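Long-range contacts in toll-receptor-related 2 (Hydra vulgaris, PDB 4W8H), which probably relays signals inside the cell as a Toll-related receptor, through the cytoplasmic TIR domain that this chain represents: residues K3-Y11 / L27-I38; F47-E56 / I74-H85. All blocks are in the same frame, centred on the assembly; numbering follows the deposited sequence.

Interaction 1: residues K3-Y11 / L27-I38; sequences KTYDVNICY and LERAGIKTFVNI. Unlike the reference sequence in segment 27-38: Leu27 (reference Val).
The edge of the Phe35 ring meets the face of Tyr5 in a T-shaped stack, ring centres 5.3 Å apart and planes at 77°. Phe35 CB lies over the same ring as a CH-pi contact, and Thr4 CG2 lies over the rim of the opposite face. With an alanine in place of Tyr5, the edge of Phe35 would probably lose its aromatic partner and a gap would be likely to open between Thr4 and Phe35. Ile9 CG1 packs on Thr34 CG2 at 3.5 Å. Ile9 CD1 meets Leu27 CD1 tip to tip at 3.8 Å. Asp6 OD2 takes the Lys33 N-H on its anti lone pair at 2.9 Å, and a water links the same oxygen to Gly31 O. Tyr11 OH donates to Asn37 OD1 at 2.7 Å, in the plane of the amide carbonyl. Tyr11 CG sits between backbone N and carbonyl carbon (chi1 71°), which brings the hydroxyl to the start of helix 37-40. Backbone hydrogen bonds join the parallel strands: Phe35 N to Val7 O at 2.8 Å and Ile9 N to Phe35 O at 3.2 Å. A Schellman motif at Gly31 ends helix 16-29. This is the first beta-alpha-beta unit of the flavodoxin-like TIR fold.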
loop_
_atom_site.group_PDB
_atom_site.type_symbol
_atom_site.label_atom_id
_atom_site.label_comp_id
_atom_site.label_asym_id
_atom_site.label_seq_id
_atom_site.Cartn_x
_atom_site.Cartn_y
_atom_site.Cartn_z
ATOM N N LYS A 3 12.762 10.099 -0.338
ATOM C CA LYS A 3 11.472 10.777 -0.496
ATOM C C LYS A 3 10.886 11.218 0.850
ATOM O O LYS A 3 11.265 10.707 1.930
ATOM C CB LYS A 3 10.476 9.894 -1.249
ATOM C CG LYS A 3 10.953 9.406 -2.609
ATOM C CD LYS A 3 11.169 10.524 -3.609
ATOM C CE LYS A 3 11.669 9.985 -4.945
ATOM N NZ LYS A 3 10.647 10.151 -6.021
ATOM N N THR A 4 9.966 12.174 0.779
ATOM C CA THR A 4 9.347 12.746 1.961
ATOM C C THR A 4 8.690 11.705 2.844
ATOM O O THR A 4 8.821 11.757 4.043
ATOM C CB THR A 4 8.305 13.822 1.562
ATOM O OG1 THR A 4 8.991 14.895 0.914
ATOM C CG2 THR A 4 7.563 14.400 2.765
ATOM N N TYR A 5 7.933 10.797 2.236
ATOM C CA TYR A 5 7.250 9.721 2.945
ATOM C C TYR A 5 7.983 8.427 2.688
ATOM O O TYR A 5 8.502 8.188 1.605
ATOM C CB TYR A 5 5.797 9.619 2.455
ATOM C CG TYR A 5 5.010 10.868 2.677
ATOM C CD1 TYR A 5 4.322 11.065 3.857
ATOM C CD2 TYR A 5 4.924 11.853 1.703
ATOM C CE1 TYR A 5 3.584 12.201 4.088
ATOM C CE2 TYR A 5 4.182 13.005 1.929
ATOM C CZ TYR A 5 3.526 13.159 3.136
ATOM O OH TYR A 5 2.795 14.274 3.416
ATOM N N ASP A 6 7.999 7.555 3.700
ATOM C CA ASP A 6 8.504 6.202 3.472
ATOM C C ASP A 6 7.549 5.380 2.609
ATOM O O ASP A 6 7.984 4.652 1.707
ATOM C CB ASP A 6 8.693 5.462 4.791
ATOM C CG ASP A 6 9.715 6.090 5.634
ATOM O OD1 ASP A 6 10.887 6.029 5.205
ATOM O OD2 ASP A 6 9.386 6.631 6.725
ATOM N N VAL A 7 6.255 5.509 2.863
ATOM C CA VAL A 7 5.271 4.708 2.143
ATOM C C VAL A 7 4.008 5.472 1.895
ATOM O O VAL A 7 3.608 6.314 2.692
ATOM C CB VAL A 7 4.870 3.407 2.862
ATOM C CG1 VAL A 7 5.993 2.457 2.880
ATOM C CG2 VAL A 7 4.358 3.668 4.254
ATOM N N ASN A 8 3.414 5.168 0.750
ATOM C CA ASN A 8 2.088 5.572 0.416
ATOM C C ASN A 8 1.166 4.348 0.524
ATOM O O ASN A 8 1.584 3.245 0.261
ATOM C CB ASN A 8 2.147 6.057 -1.032
ATOM C CG ASN A 8 0.850 6.214 -1.640
ATOM O OD1 ASN A 8 -0.055 6.761 -1.026
ATOM N ND2 ASN A 8 0.707 5.744 -2.881
ATOM N N ILE A 9 -0.074 4.558 0.940
ATOM C CA ILE A 9 -0.979 3.414 1.117
ATOM C C ILE A 9 -2.059 3.506 0.096
ATOM O O ILE A 9 -2.839 4.450 0.083
ATOM C CB ILE A 9 -1.646 3.420 2.493
ATOM C CG1 ILE A 9 -0.643 3.760 3.603
ATOM C CG2 ILE A 9 -2.384 2.061 2.734
ATOM C CD1 ILE A 9 0.386 2.747 3.838
ATOM N N CYS A 10 -2.118 2.503 -0.739
ATOM C CA CYS A 10 -3.146 2.415 -1.765
ATOM C C CYS A 10 -4.164 1.316 -1.384
ATOM O O CYS A 10 -3.776 0.155 -1.202
ATOM C CB CYS A 10 -2.501 2.066 -3.105
ATOM S SG CYS A 10 -3.683 1.945 -4.427
ATOM N N TYR A 11 -5.431 1.684 -1.217
ATOM C CA TYR A 11 -6.440 0.785 -0.627
ATOM C C TYR A 11 -7.825 1.242 -1.046
ATOM O O TYR A 11 -8.037 2.411 -1.365
ATOM C CB TYR A 11 -6.326 0.778 0.909
ATOM C CG TYR A 11 -6.794 2.058 1.561
ATOM C CD1 TYR A 11 -6.000 3.214 1.528
ATOM C CD2 TYR A 11 -8.045 2.159 2.134
ATOM C CE1 TYR A 11 -6.445 4.386 2.051
ATOM C CE2 TYR A 11 -8.491 3.318 2.699
ATOM C CZ TYR A 11 -7.689 4.465 2.629
ATOM O OH TYR A 11 -8.154 5.658 3.158
ATOM N N LEU A 27 2.176 1.701 11.499
ATOM C CA LEU A 27 3.292 2.289 10.777
ATOM C C LEU A 27 3.753 3.568 11.441
ATOM O O LEU A 27 4.950 3.763 11.678
ATOM C CB LEU A 27 2.889 2.553 9.321
ATOM C CG LEU A 27 2.763 1.343 8.397
ATOM C CD1 LEU A 27 1.969 1.729 7.139
ATOM C CD2 LEU A 27 4.109 0.772 8.000
ATOM N N GLU A 28 2.814 4.441 11.783
ATOM C CA GLU A 28 3.157 5.737 12.348
ATOM C C GLU A 28 3.758 5.570 13.743
ATOM O O GLU A 28 4.706 6.275 14.112
ATOM C CB GLU A 28 1.950 6.678 12.286
ATOM C CG GLU A 28 1.613 7.066 10.825
ATOM C CD GLU A 28 0.591 8.156 10.705
ATOM O OE1 GLU A 28 -0.311 8.267 11.557
ATOM O OE2 GLU A 28 0.698 8.899 9.715
ATOM N N ARG A 29 3.243 4.608 14.503
ATOM C CA ARG A 29 3.837 4.348 15.845
ATOM C C ARG A 29 5.284 3.872 15.743
ATOM O O ARG A 29 6.095 4.119 16.632
ATOM C CB ARG A 29 2.987 3.345 16.608
ATOM C CG ARG A 29 1.723 3.986 17.161
ATOM C CD ARG A 29 0.759 2.971 17.714
ATOM N NE ARG A 29 1.309 2.291 18.880
ATOM C CZ ARG A 29 1.119 2.667 20.145
ATOM N NH1 ARG A 29 0.371 3.725 20.416
ATOM N NH2 ARG A 29 1.669 1.972 21.140
ATOM N N ALA A 30 5.581 3.172 14.645
ATOM C CA ALA A 30 6.915 2.630 14.383
ATOM C C ALA A 30 7.857 3.679 13.775
ATOM O O ALA A 30 8.991 3.342 13.419
ATOM C CB ALA A 30 6.819 1.395 13.452
ATOM N N GLY A 31 7.398 4.930 13.671
ATOM C CA GLY A 31 8.197 5.987 13.106
ATOM C C GLY A 31 8.270 6.048 11.603
ATOM O O GLY A 31 9.109 6.755 11.041
ATOM N N ILE A 32 7.379 5.321 10.937
ATOM C CA ILE A 32 7.346 5.282 9.491
ATOM C C ILE A 32 6.412 6.386 8.993
ATOM O O ILE A 32 5.268 6.478 9.381
ATOM C CB ILE A 32 6.927 3.873 9.008
ATOM C CG1 ILE A 32 8.031 2.864 9.422
ATOM C CG2 ILE A 32 6.650 3.879 7.489
ATOM C CD1 ILE A 32 7.642 1.404 9.284
ATOM N N LYS A 33 6.935 7.217 8.099
ATOM C CA LYS A 33 6.220 8.366 7.572
ATOM C C LYS A 33 5.316 7.875 6.434
ATOM O O LYS A 33 5.789 7.267 5.464
ATOM C CB LYS A 33 7.195 9.409 7.025
ATOM C CG LYS A 33 8.199 9.915 8.028
ATOM C CD LYS A 33 9.200 10.925 7.385
ATOM C CE LYS A 33 10.139 10.268 6.349
ATOM N NZ LYS A 33 11.159 11.202 5.730
ATOM N N THR A 34 4.016 8.095 6.585
ATOM C CA THR A 34 3.004 7.497 5.729
ATOM C C THR A 34 2.149 8.541 5.039
ATOM O O THR A 34 1.652 9.469 5.683
ATOM C CB THR A 34 2.155 6.558 6.601
ATOM O OG1 THR A 34 3.011 5.651 7.321
ATOM C CG2 THR A 34 1.192 5.757 5.818
ATOM N N PHE A 35 1.957 8.386 3.724
ATOM C CA PHE A 35 0.976 9.188 2.977
ATOM C C PHE A 35 -0.346 8.443 2.988
ATOM O O PHE A 35 -0.422 7.289 2.565
ATOM C CB PHE A 35 1.428 9.394 1.528
ATOM C CG PHE A 35 0.593 10.390 0.773
ATOM C CD1 PHE A 35 -0.698 10.067 0.391
ATOM C CD2 PHE A 35 1.098 11.626 0.424
ATOM C CE1 PHE A 35 -1.483 10.984 -0.301
ATOM C CE2 PHE A 35 0.320 12.529 -0.290
ATOM C CZ PHE A 35 -0.954 12.214 -0.640
ATOM N N VAL A 36 -1.369 9.112 3.475
ATOM C CA VAL A 36 -2.715 8.540 3.543
ATOM C C VAL A 36 -3.701 9.519 2.998
ATOM O O VAL A 36 -3.776 10.678 3.453
ATOM C CB VAL A 36 -3.110 8.088 4.942
ATOM C CG1 VAL A 36 -2.948 9.199 5.931
ATOM C CG2 VAL A 36 -4.521 7.541 4.956
ATOM N N ASN A 37 -4.456 9.072 2.012
ATOM C CA ASN A 37 -5.302 9.960 1.254
ATOM C C ASN A 37 -6.213 10.826 2.089
ATOM O O ASN A 37 -6.325 12.025 1.797
ATOM C CB ASN A 37 -6.119 9.218 0.203
ATOM C CG ASN A 37 -6.879 8.014 0.741
ATOM O OD1 ASN A 37 -6.921 7.714 1.959
ATOM N ND2 ASN A 37 -7.473 7.294 -0.189
ATOM N N ILE A 38 -6.859 10.260 3.110
ATOM C CA ILE A 38 -7.899 10.993 3.822
ATOM C C ILE A 38 -7.315 12.113 4.630
ATOM O O ILE A 38 -8.080 12.965 5.063
ATOM C CB ILE A 38 -8.787 10.086 4.702
ATOM C CG1 ILE A 38 -7.984 9.421 5.810
ATOM C CG2 ILE A 38 -9.520 9.027 3.851
ATOM C CD1 ILE A 38 -8.904 8.747 6.848
HETATM O O HOH W 1 10.793 6.997 8.820
HETATM O O HOH W 2 -9.250 4.846 -0.445
#

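Interaction 2: residues F47-E56 / I74-H85; sequences FAENIMDAIE and ICDKTLQIGLSH
Ile51 and Ile55 carry the largest buried areas and pack on Ile74, Thr78 and Ile81. Ile51 is a knob in a hole formed by Ile74, Lys77, Thr78 and Ile81. Its CG1 lies 3.6 Å from Thr78 OG1, a hydroxyl that donates back to Ile74 O at 2.8 Å. Ile55 CD1 reaches Ile81 CG2 and also touches the backbone at Thr78 O. Met52 bends at chi2 and chi3 (-61° and -52°), which carries SD across to Ile81 CD1. Ile81 has two deposited conformers; these contacts, and its corner of the hole, hold for one. The aromatic contact is a CH-pi interaction: Ile74 CD1 stands over one face of Phe47, 4.1 Å from the ring centre. At the other end, His85 NE2 donates to Glu56 OE2 at 2.6 Å, on the syn side of the carboxylate. The bond is bent, and the oxygen is tilted from the imidazole plane. Ile55 CG2 packs against His85 CD2 at 3.4 Å. Segments 47-56 and 74-82 run in the same general direction, crossing at -43°, with axes 10.2 Å apart at their closest. Inward, Ile55 touches Asn8 of strand 5-10 and Thr61 of strand 58-65, while Thr78 touches Cys10 of strand 5-10.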
loop_
_atom_site.group_PDB
_atom_site.type_symbol
_atom_site.label_atom_id
_atom_site.label_comp_id
_atom_site.label_asym_id
_atom_site.label_seq_id
_atom_site.Cartn_x
_atom_site.Cartn_y
_atom_site.Cartn_z
ATOM N N PHE A 47 -7.892 13.766 -9.409
ATOM C CA PHE A 47 -7.533 12.462 -8.846
ATOM C C PHE A 47 -6.110 12.070 -9.280
ATOM O O PHE A 47 -5.351 11.575 -8.460
ATOM C CB PHE A 47 -8.474 11.365 -9.346
ATOM C CG PHE A 47 -9.911 11.439 -8.826
ATOM C CD1 PHE A 47 -10.288 12.292 -7.814
ATOM C CD2 PHE A 47 -10.882 10.626 -9.400
ATOM C CE1 PHE A 47 -11.608 12.292 -7.360
ATOM C CE2 PHE A 47 -12.175 10.610 -8.930
ATOM C CZ PHE A 47 -12.531 11.472 -7.934
ATOM N N ALA A 48 -5.780 12.260 -10.566
ATOM C CA ALA A 48 -4.485 11.834 -11.051
ATOM C C ALA A 48 -3.348 12.611 -10.405
ATOM O O ALA A 48 -2.268 12.061 -10.184
ATOM C CB ALA A 48 -4.393 11.994 -12.581
ATOM N N GLU A 49 -3.586 13.880 -10.088
ATOM C CA GLU A 49 -2.591 14.674 -9.397
ATOM C C GLU A 49 -2.321 14.139 -7.991
ATOM O O GLU A 49 -1.186 14.082 -7.547
ATOM C CB GLU A 49 -3.051 16.111 -9.325
ATOM C CG GLU A 49 -3.025 16.773 -10.697
ATOM C CD GLU A 49 -3.499 18.192 -10.691
ATOM O OE1 GLU A 49 -4.524 18.513 -10.068
ATOM O OE2 GLU A 49 -2.882 19.010 -11.423
ATOM N N ASN A 50 -3.368 13.783 -7.265
ATOM C CA ASN A 50 -3.199 13.222 -5.934
ATOM C C ASN A 50 -2.553 11.854 -5.962
ATOM O O ASN A 50 -1.783 11.529 -5.061
ATOM C CB ASN A 50 -4.561 13.240 -5.207
ATOM C CG ASN A 50 -4.843 14.607 -4.611
ATOM O OD1 ASN A 50 -3.952 15.241 -4.052
ATOM N ND2 ASN A 50 -6.067 15.074 -4.732
ATOM N N ILE A 51 -2.885 11.034 -6.953
ATOM C CA ILE A 51 -2.191 9.747 -7.141
ATOM C C ILE A 51 -0.714 9.980 -7.282
ATOM O O ILE A 51 0.097 9.337 -6.644
ATOM C CB ILE A 51 -2.772 8.993 -8.340
ATOM C CG1 ILE A 51 -4.188 8.504 -8.032
ATOM C CG2 ILE A 51 -1.876 7.795 -8.722
ATOM C CD1 ILE A 51 -4.966 7.966 -9.242
ATOM N N MET A 52 -0.348 10.902 -8.190
ATOM C CA MET A 52 1.059 11.124 -8.502
ATOM C C MET A 52 1.839 11.760 -7.369
ATOM O O MET A 52 3.003 11.456 -7.177
ATOM C CB MET A 52 1.196 11.931 -9.798
ATOM C CG MET A 52 0.733 11.106 -10.987
ATOM S SD MET A 52 1.641 9.588 -11.303
ATOM C CE MET A 52 3.317 10.184 -11.350
ATOM N N ASP A 53 1.213 12.675 -6.649
ATOM C CA ASP A 53 1.865 13.242 -5.481
ATOM C C ASP A 53 2.213 12.152 -4.463
ATOM O O ASP A 53 3.327 12.134 -3.925
ATOM C CB ASP A 53 1.024 14.349 -4.835
ATOM C CG ASP A 53 1.192 15.706 -5.519
ATOM O OD1 ASP A 53 2.105 15.912 -6.365
ATOM O OD2 ASP A 53 0.379 16.584 -5.185
ATOM N N ALA A 54 1.289 11.265 -4.198
ATOM C CA ALA A 54 1.518 10.205 -3.234
ATOM C C ALA A 54 2.600 9.267 -3.706
ATOM O O ALA A 54 3.455 8.860 -2.916
ATOM C CB ALA A 54 0.218 9.447 -3.002
ATOM N N ILE A 55 2.581 8.876 -4.977
ATOM C CA ILE A 55 3.577 7.916 -5.468
ATOM C C ILE A 55 4.960 8.535 -5.529
ATOM O O ILE A 55 5.926 7.954 -5.066
ATOM C CB ILE A 55 3.193 7.343 -6.828
ATOM C CG1 ILE A 55 1.958 6.460 -6.728
ATOM C CG2 ILE A 55 4.363 6.574 -7.451
ATOM C CD1 ILE A 55 1.471 5.972 -8.073
ATOM N N GLU A 56 5.074 9.721 -6.109
ATOM C CA GLU A 56 6.397 10.288 -6.359
ATOM C C GLU A 56 7.049 10.847 -5.102
ATOM O O GLU A 56 8.262 11.056 -5.097
ATOM C CB GLU A 56 6.331 11.364 -7.436
ATOM C CG GLU A 56 5.859 10.824 -8.786
ATOM C CD GLU A 56 6.769 9.748 -9.355
ATOM O OE1 GLU A 56 7.999 9.891 -9.272
ATOM O OE2 GLU A 56 6.247 8.721 -9.851
ATOM N N ILE A 74 -9.544 4.195 -8.733
ATOM C CA ILE A 74 -8.358 4.885 -8.245
ATOM C C ILE A 74 -7.279 3.877 -7.878
ATOM O O ILE A 74 -6.119 4.088 -8.185
ATOM C CB ILE A 74 -8.703 5.842 -7.086
ATOM C CG1 ILE A 74 -9.401 7.078 -7.651
ATOM C CG2 ILE A 74 -7.441 6.239 -6.317
ATOM C CD1 ILE A 74 -9.909 8.015 -6.583
ATOM N N CYS A 75 -7.657 2.788 -7.209
ATOM C CA CYS A 75 -6.688 1.752 -6.908
ATOM C C CYS A 75 -5.999 1.214 -8.156
ATOM O O CYS A 75 -4.778 1.036 -8.168
ATOM C CB CYS A 75 -7.331 0.607 -6.115
ATOM S SG CYS A 75 -7.849 1.065 -4.476
ATOM N N ASP A 76 -6.783 0.906 -9.190
ATOM C CA ASP A 76 -6.147 0.370 -10.392
ATOM C C ASP A 76 -5.158 1.363 -11.017
ATOM O O ASP A 76 -4.064 0.975 -11.418
ATOM C CB ASP A 76 -7.173 -0.026 -11.429
ATOM C CG ASP A 76 -6.502 -0.579 -12.696
ATOM O OD1 ASP A 76 -5.697 -1.542 -12.599
ATOM O OD2 ASP A 76 -6.715 -0.021 -13.781
ATOM N N LYS A 77 -5.546 2.626 -11.124
ATOM C CA LYS A 77 -4.681 3.629 -11.746
ATOM C C LYS A 77 -3.409 3.786 -10.929
ATOM O O LYS A 77 -2.313 3.903 -11.468
ATOM C CB LYS A 77 -5.434 4.951 -11.821
ATOM C CG LYS A 77 -6.512 5.045 -12.914
ATOM C CD LYS A 77 -7.398 6.277 -12.694
ATOM C CE LYS A 77 -8.338 6.529 -13.854
ATOM N NZ LYS A 77 -7.862 7.661 -14.684
ATOM N N THR A 78 -3.560 3.769 -9.610
ATOM C CA THR A 78 -2.412 3.893 -8.743
ATOM C C THR A 78 -1.480 2.712 -8.900
ATOM O O THR A 78 -0.263 2.869 -8.982
ATOM C CB THR A 78 -2.842 3.986 -7.272
ATOM O OG1 THR A 78 -3.749 5.089 -7.113
ATOM C CG2 THR A 78 -1.669 4.133 -6.376
ATOM N N LEU A 79 -2.059 1.515 -8.959
ATOM C CA LEU A 79 -1.260 0.324 -9.117
ATOM C C LEU A 79 -0.471 0.344 -10.418
ATOM O O LEU A 79 0.700 -0.036 -10.452
ATOM C CB LEU A 79 -2.139 -0.939 -9.034
ATOM C CG LEU A 79 -1.489 -2.315 -9.260
ATOM C CD1 LEU A 79 -0.350 -2.594 -8.325
ATOM C CD2 LEU A 79 -2.541 -3.374 -9.052
ATOM N N GLN A 80 -1.133 0.725 -11.506
ATOM C CA GLN A 80 -0.438 0.751 -12.794
ATOM C C GLN A 80 0.805 1.650 -12.750
ATOM O O GLN A 80 1.879 1.260 -13.234
ATOM C CB GLN A 80 -1.382 1.211 -13.922
ATOM C CG GLN A 80 -2.562 0.296 -14.220
ATOM C CD GLN A 80 -2.170 -1.118 -14.542
ATOM O OE1 GLN A 80 -1.167 -1.367 -15.223
ATOM N NE2 GLN A 80 -2.972 -2.072 -14.059
ATOM N N ILE A 81 0.694 2.825 -12.159
ATOM C CA ILE A 81 1.862 3.691 -12.035
ATOM C C ILE A 81 2.842 3.109 -10.998
ATOM O O ILE A 81 4.065 3.138 -11.188
ATOM C CB ILE A 81 1.446 5.132 -11.729
ATOM C CG1 ILE A 81 0.510 5.614 -12.863
ATOM C CG2 ILE A 81 2.679 6.014 -11.617
ATOM C CD1 ILE A 81 -0.424 6.718 -12.476
ATOM N N GLY A 82 2.310 2.517 -9.931
ATOM C CA GLY A 82 3.152 1.912 -8.902
ATOM C C GLY A 82 4.070 0.809 -9.412
ATOM O O GLY A 82 5.178 0.659 -8.900
ATOM N N LEU A 83 3.630 0.076 -10.435
ATOM C CA LEU A 83 4.462 -0.961 -11.033
ATOM C C LEU A 83 5.738 -0.392 -11.654
ATOM O O LEU A 83 6.707 -1.102 -11.846
ATOM C CB LEU A 83 3.690 -1.708 -12.085
ATOM C CG LEU A 83 2.521 -2.557 -11.581
ATOM C CD1 LEU A 83 1.790 -3.116 -12.794
ATOM C CD2 LEU A 83 3.006 -3.684 -10.635
ATOM N N SER A 84 5.728 0.891 -11.962
ATOM C CA SER A 84 6.944 1.532 -12.490
ATOM C C SER A 84 7.880 2.040 -11.395
ATOM O O SER A 84 8.931 2.640 -11.666
ATOM C CB SER A 84 6.561 2.634 -13.495
ATOM O OG SER A 84 6.026 3.802 -12.899
ATOM N N HIS A 85 7.495 1.770 -10.152
ATOM C CA HIS A 85 8.298 2.108 -9.018
ATOM C C HIS A 85 8.392 0.876 -8.146
ATOM O O HIS A 85 8.526 -0.238 -8.642
ATOM C CB HIS A 85 7.650 3.277 -8.295
ATOM C CG HIS A 85 7.732 4.554 -9.048
ATOM N ND1 HIS A 85 8.933 5.126 -9.397
ATOM C CD2 HIS A 85 6.769 5.385 -9.497
ATOM C CE1 HIS A 85 8.708 6.249 -10.052
ATOM N NE2 HIS A 85 7.402 6.436 -10.115
#

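Overall arrangement
Interaction 1 joins the edge strand 34-35 to strand 5-10, whereas interaction 2 joins two helices packed on the sheet. Both are partly buried. Interaction 1 combines parallel-strand backbone hydrogen bonds with a buried apolar side and polar contacts toward its ends. Interaction 2 has no backbone bond between its segments. Its Ile51 and Ile55 are buried, while Phe47 and Ile74 are exposed. The centres of interactions 1 and 2 lie about 14 Å apart. They meet mainly at helix 47-56: Ala54 packs on Asn8 and Phe35, and the Glu56 carbonyl probably accepts a hydrogen bond from Lys3 NZ. Tyr11 O packs near Cys75 SG of helix 73-82. Segment 3-11 thus touches both helices of interaction 2.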